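Local coordinates for alpha-fucosidase (Bifidobacterium bifidum, PDB 2EAB), which probably hydrolyses alpha-1,2-linked L-fucose from glycans, this chain being the catalytic piece of a longer glycoside hydrolase of family 95, at residues I475-Y481 against A533-E538; N204-S208 against A264-V268; E567-L571 against I668-Q672; N237-L241 against R292-A297. All blocks are in the same frame, centred on the assembly; numbering follows the deposited sequence.

Interaction 1 (I475-Y481 against A533-E538); sequences IGEGEGY and ALLKEE
Glu537 points from its helix into the glycine-rich loop Ile475-Tyr481, and backbone N-H groups gather round its carboxylate. CG lies anti to the backbone N (chi1 177°) with the chain extended, which carries OE1 to Gly476 N at 2.9 Å on its anti lone pair. Gly478 N adds a weak bond to OE1, Gly480 N another to OE2, and Arg456 makes a salt bridge with OE1, donors that would favour a charged carboxylate here. Tyr481 stands across it, ring and carboxylate planes 75° apart. The phenol OH donates to Leu534 O at 2.8 Å from above the carbonyl plane, while Glu538 N reaches that oxygen from the opposite face. Glu538 bends at chi2 (70°) and brings OE1 over the centre of the Tyr481 ring, 3.4 Å above its plane. Lys536 runs fully extended past Gly476 O to Glu477, where NZ meets OE2 on the syn lone pair at 2.7 Å; a water joins NZ to OE1, and Asp601 gives the lysine a second salt bridge. This belongs to the (alpha/alpha)6-barrel catalytic domain of family 95: helix 525-546 holds the loop while Ile475, Tyr481 and Leu534 pack on helix 452-463, and Tyr481 and Leu534 also on helix 507-520.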
loop_
_atom_site.group_PDB
_atom_site.type_symbol
_atom_site.label_atom_id
_atom_site.label_comp_id
_atom_site.label_asym_id
_atom_site.label_seq_id
_atom_site.Cartn_x
_atom_site.Cartn_y
_atom_site.Cartn_z
ATOM N N ILE A 475 -22.237 -7.083 -8.196
ATOM C CA ILE A 475 -20.934 -7.701 -8.035
ATOM C C ILE A 475 -21.159 -9.110 -7.494
ATOM O O ILE A 475 -21.910 -9.306 -6.524
ATOM C CB ILE A 475 -20.050 -6.900 -7.071
ATOM C CG1 ILE A 475 -19.762 -5.507 -7.644
ATOM C CG2 ILE A 475 -18.746 -7.646 -6.804
ATOM C CD1 ILE A 475 -19.083 -4.564 -6.678
ATOM N N GLY A 476 -20.526 -10.088 -8.133
ATOM C CA GLY A 476 -20.702 -11.483 -7.751
ATOM C C GLY A 476 -21.521 -12.280 -8.742
ATOM O O GLY A 476 -21.370 -13.497 -8.837
ATOM N N GLU A 477 -22.386 -11.587 -9.483
ATOM C CA GLU A 477 -23.349 -12.235 -10.375
ATOM C C GLU A 477 -23.006 -12.079 -11.851
ATOM O O GLU A 477 -23.698 -12.621 -12.714
ATOM C CB GLU A 477 -24.765 -11.709 -10.108
ATOM C CG GLU A 477 -25.200 -11.792 -8.648
ATOM C CD GLU A 477 -25.005 -13.169 -8.058
ATOM O OE1 GLU A 477 -25.553 -14.142 -8.617
ATOM O OE2 GLU A 477 -24.304 -13.279 -7.030
ATOM N N GLY A 478 -21.930 -11.352 -12.138
ATOM C CA GLY A 478 -21.470 -11.165 -13.511
ATOM C C GLY A 478 -20.541 -12.277 -13.963
ATOM O O GLY A 478 -20.243 -13.202 -13.206
ATOM N N GLU A 479 -20.085 -12.178 -15.209
ATOM C CA GLU A 479 -19.226 -13.202 -15.800
ATOM C C GLU A 479 -17.745 -13.020 -15.484
ATOM O O GLU A 479 -16.938 -13.911 -15.750
ATOM C CB GLU A 479 -19.444 -13.277 -17.310
ATOM C CG GLU A 479 -20.797 -13.840 -17.684
ATOM C CD GLU A 479 -21.006 -15.231 -17.114
ATOM O OE1 GLU A 479 -20.204 -16.137 -17.428
ATOM O OE2 GLU A 479 -21.966 -15.411 -16.334
ATOM N N GLY A 480 -17.394 -11.875 -14.908
ATOM C CA GLY A 480 -16.008 -11.611 -14.567
ATOM C C GLY A 480 -15.566 -10.204 -14.879
ATOM O O GLY A 480 -16.101 -9.542 -15.768
ATOM N N TYR A 481 -14.568 -9.755 -14.130
ATOM C CA TYR A 481 -13.956 -8.454 -14.336
ATOM C C TYR A 481 -12.445 -8.649 -14.416
ATOM O O TYR A 481 -11.856 -9.400 -13.637
ATOM C CB TYR A 481 -14.370 -7.451 -13.240
ATOM C CG TYR A 481 -14.158 -7.942 -11.823
ATOM C CD1 TYR A 481 -13.087 -7.486 -11.067
ATOM C CD2 TYR A 481 -15.028 -8.872 -11.245
ATOM C CE1 TYR A 481 -12.882 -7.942 -9.772
ATOM C CE2 TYR A 481 -14.831 -9.340 -9.956
ATOM C CZ TYR A 481 -13.754 -8.872 -9.226
ATOM O OH TYR A 481 -13.544 -9.325 -7.944
ATOM N N ALA A 533 -18.636 -11.544 -2.528
ATOM C CA ALA A 533 -19.162 -11.132 -3.826
ATOM C C ALA A 533 -18.031 -10.940 -4.845
ATOM O O ALA A 533 -18.108 -11.442 -5.964
ATOM C CB ALA A 533 -20.016 -9.871 -3.696
ATOM N N LEU A 534 -16.973 -10.242 -4.443
ATOM C CA LEU A 534 -15.825 -10.023 -5.329
ATOM C C LEU A 534 -15.140 -11.322 -5.726
ATOM O O LEU A 534 -14.818 -11.533 -6.900
ATOM C CB LEU A 534 -14.811 -9.088 -4.675
ATOM C CG LEU A 534 -15.202 -7.610 -4.609
ATOM C CD1 LEU A 534 -14.349 -6.867 -3.593
ATOM C CD2 LEU A 534 -15.097 -6.954 -5.982
ATOM N N LEU A 535 -14.921 -12.184 -4.736
ATOM C CA LEU A 535 -14.228 -13.449 -4.967
ATOM C C LEU A 535 -15.046 -14.406 -5.813
ATOM O O LEU A 535 -14.488 -15.130 -6.630
ATOM C CB LEU A 535 -13.848 -14.109 -3.643
ATOM C CG LEU A 535 -12.645 -13.482 -2.937
ATOM C CD1 LEU A 535 -12.609 -13.891 -1.482
ATOM C CD2 LEU A 535 -11.345 -13.865 -3.636
ATOM N N LYS A 536 -16.359 -14.405 -5.605
ATOM C CA LYS A 536 -17.260 -15.273 -6.351
ATOM C C LYS A 536 -17.146 -14.986 -7.850
ATOM O O LYS A 536 -16.974 -15.904 -8.656
ATOM C CB LYS A 536 -18.696 -15.054 -5.879
ATOM C CG LYS A 536 -19.750 -15.854 -6.626
ATOM C CD LYS A 536 -21.144 -15.494 -6.120
ATOM C CE LYS A 536 -22.227 -16.189 -6.933
ATOM N NZ LYS A 536 -23.600 -15.863 -6.444
ATOM N N GLU A 537 -17.227 -13.712 -8.225
ATOM C CA GLU A 537 -17.211 -13.362 -9.636
ATOM C C GLU A 537 -15.823 -13.527 -10.263
ATOM O O GLU A 537 -15.728 -13.964 -11.404
ATOM C CB GLU A 537 -17.780 -11.961 -9.879
ATOM C CG GLU A 537 -17.719 -11.522 -11.331
ATOM C CD GLU A 537 -18.644 -10.366 -11.676
ATOM O OE1 GLU A 537 -19.532 -9.994 -10.871
ATOM O OE2 GLU A 537 -18.491 -9.836 -12.790
ATOM N N GLU A 538 -14.756 -13.187 -9.542
ATOM C CA GLU A 538 -13.421 -13.390 -10.108
ATOM C C GLU A 538 -13.060 -14.875 -10.213
ATOM O O GLU A 538 -12.376 -15.287 -11.151
ATOM C CB GLU A 538 -12.350 -12.594 -9.355
ATOM C CG GLU A 538 -10.997 -12.531 -10.080
ATOM C CD GLU A 538 -11.014 -11.684 -11.348
ATOM O OE1 GLU A 538 -12.060 -11.041 -11.621
ATOM O OE2 GLU A 538 -9.985 -11.667 -12.070
HETATM O O HOH W 1 -25.664 -17.009 -7.946
#

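Interaction 2 (N204-S208 against A264-V268); sequences NFNVS and ASLKV
Phe205 and Val268 face each other as an antiparallel hydrogen-bonded pair, as do Val207 and Leu266. The backbone bonds run both ways: Phe205 N to Val268 O is 3.0 Å, and Val268 N returns to Phe205 O at 2.8 Å. Between Val207 and Leu266 the exchange is just as complete, with Val207 N 2.8 Å from Leu266 O and Leu266 N bonding back to Val207 O. Asn206 and Lys267, the non-hydrogen-bonded pair between them, bring Asn206 CA within C-H...O range of Leu266 O. The two strands are neighbours in the antiparallel sheet of the N-terminal beta-sandwich: strand 203-208 is bonded on its other side to strand 140-145, and strand 266-271 to the edge strand 256-259. Apolar contacts fill the face that carries Phe205, Val207, Leu266 and Val268, which packs on strands 241-250 and 273-282 of the second sheet. Val268 lies over one face of the Phe205 ring in a CH-pi contact, CB 4.0 Å from the ring centroid and offset toward the rim, and its CG2 approaches Phe205 CZ to 3.6 Å. Val207 CG1 and Leu266 CB lie side by side at 3.6 Å. Polar side chains meet on the reverse face, where Asn206, with CG anti to the backbone N (chi1 176°), donates from ND2 to Ser265 OG at 2.8 Å, close to its own amide plane; Asp262 OD1 is a further partner of that hydroxyl.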
loop_
_atom_site.group_PDB
_atom_site.type_symbol
_atom_site.label_atom_id
_atom_site.label_comp_id
_atom_site.label_asym_id
_atom_site.label_seq_id
_atom_site.Cartn_x
_atom_site.Cartn_y
_atom_site.Cartn_z
ATOM N N ASN A 204 3.764 39.385 9.512
ATOM C CA ASN A 204 3.530 40.007 8.218
ATOM C C ASN A 204 3.874 39.018 7.117
ATOM O O ASN A 204 5.009 38.541 7.041
ATOM C CB ASN A 204 4.390 41.265 8.068
ATOM C CG ASN A 204 4.084 42.310 9.121
ATOM O OD1 ASN A 204 3.130 43.069 8.995
ATOM N ND2 ASN A 204 4.900 42.351 10.167
ATOM N N PHE A 205 2.895 38.694 6.278
ATOM C CA PHE A 205 3.125 37.757 5.181
ATOM C C PHE A 205 2.073 37.849 4.086
ATOM O O PHE A 205 0.967 38.339 4.302
ATOM C CB PHE A 205 3.235 36.308 5.692
ATOM C CG PHE A 205 1.960 35.769 6.270
ATOM C CD1 PHE A 205 1.029 35.132 5.456
ATOM C CD2 PHE A 205 1.690 35.893 7.628
ATOM C CE1 PHE A 205 -0.154 34.639 5.980
ATOM C CE2 PHE A 205 0.509 35.397 8.165
ATOM C CZ PHE A 205 -0.416 34.767 7.336
ATOM N N ASN A 206 2.452 37.363 2.908
ATOM C CA ASN A 206 1.556 37.232 1.778
ATOM C C ASN A 206 1.245 35.753 1.578
ATOM O O ASN A 206 2.159 34.926 1.544
ATOM C CB ASN A 206 2.224 37.823 0.535
ATOM C CG ASN A 206 1.397 37.653 -0.716
ATOM O OD1 ASN A 206 1.339 36.566 -1.295
ATOM N ND2 ASN A 206 0.770 38.736 -1.161
ATOM N N VAL A 207 -0.037 35.422 1.463
ATOM C CA VAL A 207 -0.435 34.039 1.191
ATOM C C VAL A 207 -0.989 33.898 -0.221
ATOM O O VAL A 207 -1.859 34.661 -0.643
ATOM C CB VAL A 207 -1.407 33.458 2.266
ATOM C CG1 VAL A 207 -2.618 34.339 2.463
ATOM C CG2 VAL A 207 -1.838 32.037 1.901
ATOM N N SER A 208 -0.449 32.925 -0.947
ATOM C CA SER A 208 -0.917 32.596 -2.285
ATOM C C SER A 208 -1.039 31.083 -2.423
ATOM O O SER A 208 -0.480 30.328 -1.623
ATOM C CB SER A 208 0.028 33.168 -3.346
ATOM O OG SER A 208 1.342 32.668 -3.194
ATOM N N ALA A 264 -3.983 38.275 -6.597
ATOM C CA ALA A 264 -4.011 36.814 -6.590
ATOM C C ALA A 264 -3.474 36.263 -5.271
ATOM O O ALA A 264 -2.985 35.130 -5.202
ATOM C CB ALA A 264 -3.215 36.268 -7.772
ATOM N N SER A 265 -3.579 37.078 -4.223
ATOM C CA SER A 265 -3.049 36.734 -2.911
ATOM C C SER A 265 -3.707 37.566 -1.815
ATOM O O SER A 265 -4.413 38.540 -2.093
ATOM C CB SER A 265 -1.531 36.931 -2.883
ATOM O OG SER A 265 -1.190 38.290 -3.096
ATOM N N LEU A 266 -3.473 37.167 -0.571
ATOM C CA LEU A 266 -3.991 37.876 0.586
ATOM C C LEU A 266 -2.808 38.336 1.429
ATOM O O LEU A 266 -1.842 37.593 1.614
ATOM C CB LEU A 266 -4.910 36.948 1.380
ATOM C CG LEU A 266 -6.243 37.394 1.990
ATOM C CD1 LEU A 266 -6.866 38.605 1.308
ATOM C CD2 LEU A 266 -7.213 36.220 1.978
ATOM N N LYS A 267 -2.881 39.572 1.918
ATOM C CA LYS A 267 -1.800 40.165 2.696
ATOM C C LYS A 267 -2.202 40.306 4.159
ATOM O O LYS A 267 -3.234 40.904 4.474
ATOM C CB LYS A 267 -1.412 41.530 2.117
ATOM C CG LYS A 267 -0.188 42.174 2.762
ATOM C CD LYS A 267 -0.004 43.600 2.265
ATOM C CE LYS A 267 1.276 44.213 2.802
ATOM N NZ LYS A 267 1.445 45.618 2.339
ATOM N N VAL A 268 -1.383 39.737 5.039
ATOM C CA VAL A 268 -1.541 39.896 6.480
ATOM C C VAL A 268 -0.476 40.873 6.957
ATOM O O VAL A 268 0.715 40.675 6.705
ATOM C CB VAL A 268 -1.401 38.542 7.226
ATOM C CG1 VAL A 268 -1.396 38.743 8.739
ATOM C CG2 VAL A 268 -2.521 37.596 6.822
#

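Interaction 3 (E567-L571 against I668-Q672); sequences EQGPL and ISGYQ
Gly569 and Gly670 bring their backbones together with CA atoms 4.0 Å apart, two loops of the catalytic domain meeting where one of them makes a type II beta turn. The turn runs from Ile668 to Tyr671, closed by Tyr671 N bonding to Ile668 O at 3.0 Å. Gly670, in its third position, has the positive phi (90°) that suits glycine there. Across the contact, Gly569 N donates to Gly670 O at 3.0 Å; the N-H points squarely at the oxygen, yet it arrives from almost directly above the carbonyl plane. Next to it, Gly569 CA makes a C-H...O contact with Ser669 O. The following residue, Pro570, has no N-H to offer and sets CD against Ile668 CG2 at 3.9 Å.

The main side chain is Gln568. Its chi1 of 68° puts CG between the backbone N and the carbonyl carbon, and the extended chain beyond lies alongside the Tyr671 ring, amide and ring planes 34° apart. OE1 accepts a nearly straight bond from Gln672 N at 2.9 Å, while NE2 donates to Glu652. Tyr671 points the same way as the glutamine, its hydroxyl bonded to Asn675. With an alanine in place of Gln568, Gln672 N would probably be left without its side-chain acceptor, Glu652 would lose a donor, and the flank of the Tyr671 ring would lose its amide neighbour. One water completes the join, donating to Gln568 OE1 at 3.2 Å and to Gln672 O at 2.8 Å.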
loop_
_atom_site.group_PDB
_atom_site.type_symbol
_atom_site.label_atom_id
_atom_site.label_comp_id
_atom_site.label_asym_id
_atom_site.label_seq_id
_atom_site.Cartn_x
_atom_site.Cartn_y
_atom_site.Cartn_z
ATOM N N GLU A 567 10.181 -10.112 -14.325
ATOM C CA GLU A 567 10.345 -9.523 -15.656
ATOM C C GLU A 567 11.501 -10.246 -16.350
ATOM O O GLU A 567 12.459 -9.611 -16.814
ATOM C CB GLU A 567 10.708 -8.038 -15.548
ATOM C CG GLU A 567 9.588 -7.092 -15.182
ATOM C CD GLU A 567 10.022 -5.628 -15.237
ATOM O OE1 GLU A 567 9.363 -4.789 -14.582
ATOM O OE2 GLU A 567 11.026 -5.313 -15.924
ATOM N N GLN A 568 11.434 -11.572 -16.394
ATOM C CA GLN A 568 12.464 -12.359 -17.072
ATOM C C GLN A 568 11.846 -13.568 -17.761
ATOM O O GLN A 568 10.662 -13.848 -17.579
ATOM C CB GLN A 568 13.582 -12.774 -16.104
ATOM C CG GLN A 568 13.144 -13.767 -15.040
ATOM C CD GLN A 568 14.298 -14.363 -14.248
ATOM O OE1 GLN A 568 15.471 -14.091 -14.509
ATOM N NE2 GLN A 568 13.962 -15.190 -13.265
ATOM N N GLY A 569 12.652 -14.268 -18.553
ATOM C CA GLY A 569 12.196 -15.438 -19.284
ATOM C C GLY A 569 11.378 -15.081 -20.511
ATOM O O GLY A 569 11.304 -13.908 -20.902
ATOM N N PRO A 570 10.765 -16.094 -21.146
ATOM C CA PRO A 570 9.947 -15.882 -22.342
ATOM C C PRO A 570 8.669 -15.105 -22.052
ATOM O O PRO A 570 8.106 -15.203 -20.956
ATOM C CB PRO A 570 9.580 -17.305 -22.782
ATOM C CG PRO A 570 10.524 -18.203 -22.075
ATOM C CD PRO A 570 10.843 -17.520 -20.786
ATOM N N LEU A 571 8.207 -14.369 -23.058
ATOM C CA LEU A 571 7.021 -13.526 -22.947
ATOM C C LEU A 571 5.729 -14.298 -22.666
ATOM O O LEU A 571 4.860 -13.819 -21.933
ATOM C CB LEU A 571 6.863 -12.726 -24.240
ATOM C CG LEU A 571 6.659 -11.210 -24.203
ATOM C CD1 LEU A 571 7.554 -10.543 -23.165
ATOM C CD2 LEU A 571 6.939 -10.644 -25.583
ATOM N N ILE A 668 16.875 -21.347 -20.341
ATOM C CA ILE A 668 15.596 -20.653 -20.425
ATOM C C ILE A 668 15.905 -19.265 -20.980
ATOM O O ILE A 668 16.504 -18.436 -20.297
ATOM C CB ILE A 668 14.873 -20.555 -19.060
ATOM C CG1 ILE A 668 14.505 -21.954 -18.547
ATOM C CG2 ILE A 668 13.625 -19.674 -19.180
ATOM C CD1 ILE A 668 13.968 -21.981 -17.119
ATOM N N SER A 669 15.523 -19.025 -22.234
ATOM C CA SER A 669 15.844 -17.760 -22.891
ATOM C C SER A 669 15.236 -16.592 -22.135
ATOM O O SER A 669 14.053 -16.612 -21.791
ATOM C CB SER A 669 15.379 -17.757 -24.349
ATOM O OG SER A 669 16.158 -18.654 -25.122
ATOM N N GLY A 670 16.060 -15.590 -21.861
ATOM C CA GLY A 670 15.616 -14.425 -21.114
ATOM C C GLY A 670 15.780 -14.523 -19.607
ATOM O O GLY A 670 15.537 -13.545 -18.897
ATOM N N TYR A 671 16.174 -15.695 -19.105
ATOM C CA TYR A 671 16.488 -15.838 -17.686
ATOM C C TYR A 671 17.774 -15.070 -17.387
ATOM O O TYR A 671 18.756 -15.183 -18.132
ATOM C CB TYR A 671 16.639 -17.314 -17.299
ATOM C CG TYR A 671 17.071 -17.527 -15.863
ATOM C CD1 TYR A 671 16.133 -17.540 -14.827
ATOM C CD2 TYR A 671 18.417 -17.705 -15.542
ATOM C CE1 TYR A 671 16.523 -17.730 -13.506
ATOM C CE2 TYR A 671 18.818 -17.893 -14.226
ATOM C CZ TYR A 671 17.862 -17.903 -13.214
ATOM O OH TYR A 671 18.234 -18.085 -11.905
ATOM N N GLN A 672 17.772 -14.287 -16.313
ATOM C CA GLN A 672 18.961 -13.530 -15.921
ATOM C C GLN A 672 19.999 -14.493 -15.342
ATOM O O GLN A 672 19.861 -14.973 -14.212
ATOM C CB GLN A 672 18.602 -12.416 -14.934
ATOM C CG GLN A 672 19.769 -11.516 -14.548
ATOM C CD GLN A 672 19.342 -10.351 -13.676
ATOM O OE1 GLN A 672 18.311 -9.721 -13.921
ATOM N NE2 GLN A 672 20.136 -10.055 -12.653
HETATM O O HOH W 2 17.741 -14.637 -12.367
#

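Interaction 4 (N237-L241 against R292-A297); sequences NNGLL and RTGETA
Leu240 passes Arg292 with their CA atoms 8.0 Å apart, neither backbone forming regular structure there, and side chains span the gap. Arg292 bends at chi2 (-66°), which lays its guanidinium beside the loop: Leu240 CD1 sits over the centre of one face, 3.5 Å above the plane. At the edge NH2 gives Asn238 O a weak, bent bond of 3.0 Å. A water links NE, 2.9 Å away, to Gly239 O, and Asp283 is a long, weak ion-pair partner. An alanine in place of Arg292 is likely to take a donor from Asn238 O and this water, and to leave Leu240 CD1 without the flat surface it rests on. Asn238 shapes the loop through an Asx turn, OD1 accepting from Leu240 N at 3.0 Å, while ND2 is held by Gly82 O and Trp80 O. The contact joins a hairpin loop of the N-terminal beta-sandwich to the segment leading into helix 297-314. That segment has an ST turn, Glu295 N bonding to Thr293 OG1, and at the N-cap Thr296 OG1 caps a helix N, its own N bonding to Glu299. Leu241 points at this helix start, its CD1 3.5 Å from Ala297 N and 3.7 Å from Glu295 O.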
loop_
_atom_site.group_PDB
_atom_site.type_symbol
_atom_site.label_atom_id
_atom_site.label_comp_id
_atom_site.label_asym_id
_atom_site.label_seq_id
_atom_site.Cartn_x
_atom_site.Cartn_y
_atom_site.Cartn_z
ATOM N N ASN A 237 -7.310 18.708 -19.710
ATOM C CA ASN A 237 -7.309 17.371 -20.289
ATOM C C ASN A 237 -8.687 16.706 -20.303
ATOM O O ASN A 237 -9.024 16.022 -21.264
ATOM C CB ASN A 237 -6.247 16.499 -19.601
ATOM C CG ASN A 237 -6.524 15.017 -19.721
ATOM O OD1 ASN A 237 -7.389 14.485 -19.022
ATOM N ND2 ASN A 237 -5.774 14.335 -20.576
ATOM N N ASN A 238 -9.486 16.915 -19.258
ATOM C CA ASN A 238 -10.737 16.158 -19.110
ATOM C C ASN A 238 -11.923 16.922 -18.518
ATOM O O ASN A 238 -12.975 16.326 -18.266
ATOM C CB ASN A 238 -10.499 14.894 -18.274
ATOM C CG ASN A 238 -10.076 15.209 -16.850
ATOM O OD1 ASN A 238 -10.067 16.370 -16.429
ATOM N ND2 ASN A 238 -9.703 14.176 -16.102
ATOM N N GLY A 239 -11.755 18.220 -18.273
ATOM C CA GLY A 239 -12.840 19.037 -17.744
ATOM C C GLY A 239 -13.146 18.865 -16.267
ATOM O O GLY A 239 -14.114 19.451 -15.779
ATOM N N LEU A 240 -12.347 18.073 -15.548
ATOM C CA LEU A 240 -12.523 17.921 -14.098
ATOM C C LEU A 240 -12.483 19.289 -13.418
ATOM O O LEU A 240 -11.560 20.065 -13.643
ATOM C CB LEU A 240 -11.435 17.022 -13.509
ATOM C CG LEU A 240 -11.628 16.595 -12.051
ATOM C CD1 LEU A 240 -12.709 15.531 -11.938
ATOM C CD2 LEU A 240 -10.324 16.081 -11.472
ATOM N N LEU A 241 -13.490 19.581 -12.601
ATOM C CA LEU A 241 -13.555 20.857 -11.889
ATOM C C LEU A 241 -12.713 20.801 -10.636
ATOM O O LEU A 241 -12.696 19.789 -9.942
ATOM C CB LEU A 241 -14.993 21.202 -11.504
ATOM C CG LEU A 241 -16.025 21.271 -12.630
ATOM C CD1 LEU A 241 -17.417 21.472 -12.059
ATOM C CD2 LEU A 241 -15.685 22.382 -13.613
ATOM N N ARG A 292 -18.089 11.551 -12.329
ATOM C CA ARG A 292 -18.338 12.914 -11.847
ATOM C C ARG A 292 -19.500 12.955 -10.866
ATOM O O ARG A 292 -20.405 12.125 -10.939
ATOM C CB ARG A 292 -18.639 13.869 -13.009
ATOM C CG ARG A 292 -17.520 14.033 -14.027
ATOM C CD ARG A 292 -16.295 14.716 -13.426
ATOM N NE ARG A 292 -15.305 15.059 -14.447
ATOM C CZ ARG A 292 -14.356 14.239 -14.889
ATOM N NH1 ARG A 292 -14.245 13.006 -14.403
ATOM N NH2 ARG A 292 -13.515 14.654 -15.825
ATOM N N THR A 293 -19.479 13.933 -9.965
ATOM C CA THR A 293 -20.588 14.124 -9.025
ATOM C C THR A 293 -21.831 14.692 -9.703
ATOM O O THR A 293 -22.945 14.502 -9.206
ATOM C CB THR A 293 -20.224 15.077 -7.881
ATOM O OG1 THR A 293 -19.869 16.350 -8.431
ATOM C CG2 THR A 293 -19.075 14.521 -7.049
ATOM N N GLY A 294 -21.642 15.402 -10.813
ATOM C CA GLY A 294 -22.744 16.116 -11.461
ATOM C C GLY A 294 -22.899 17.546 -10.970
ATOM O O GLY A 294 -23.780 18.271 -11.436
ATOM N N GLU A 295 -22.056 17.955 -10.025
ATOM C CA GLU A 295 -22.054 19.332 -9.537
ATOM C C GLU A 295 -21.588 20.298 -10.610
ATOM O O GLU A 295 -20.772 19.943 -11.467
ATOM C CB GLU A 295 -21.121 19.480 -8.341
ATOM C CG GLU A 295 -21.568 18.809 -7.071
ATOM C CD GLU A 295 -20.441 18.751 -6.072
ATOM O OE1 GLU A 295 -19.466 18.009 -6.330
ATOM O OE2 GLU A 295 -20.515 19.455 -5.045
ATOM N N THR A 296 -22.098 21.525 -10.539
ATOM C CA THR A 296 -21.565 22.639 -11.305
ATOM C C THR A 296 -20.376 23.227 -10.553
ATOM O O THR A 296 -20.169 22.922 -9.374
ATOM C CB THR A 296 -22.606 23.755 -11.450
ATOM O OG1 THR A 296 -22.912 24.270 -10.151
ATOM C CG2 THR A 296 -23.883 23.239 -12.115
ATOM N N ALA A 297 -19.609 24.080 -11.226
ATOM C CA ALA A 297 -18.509 24.799 -10.586
ATOM C C ALA A 297 -18.994 25.607 -9.381
ATOM O O ALA A 297 -18.326 25.649 -8.349
ATOM C CB ALA A 297 -17.812 25.700 -11.583
HETATM O O HOH W 3 -15.681 16.626 -17.321
HETATM O O HOH W 4 -16.140 17.831 -14.725
#

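How the interactions relate
Along the chain, interactions 2 and 4 come first and interleave, 204-208, 237-241, 264-268, 292-297; interaction 1 follows, then interaction 3. Interaction 2 lies in the seven-strand sheet of the N-terminal beta-sandwich; interaction 4 joins a loop of its nine-strand sheet to the chain leaving it, with centres about 29 Å apart. Interactions 1 and 3 both lie in the family 95 catalytic domain, their centres about 33 Å apart. Interaction 4 stands where the sandwich hands over to helix 297-314, and its nearest atoms are about 17 Å from interaction 1, whereas interactions 2 and 3 are about 58 Å apart between centres. No two touch, so they are separate local contacts.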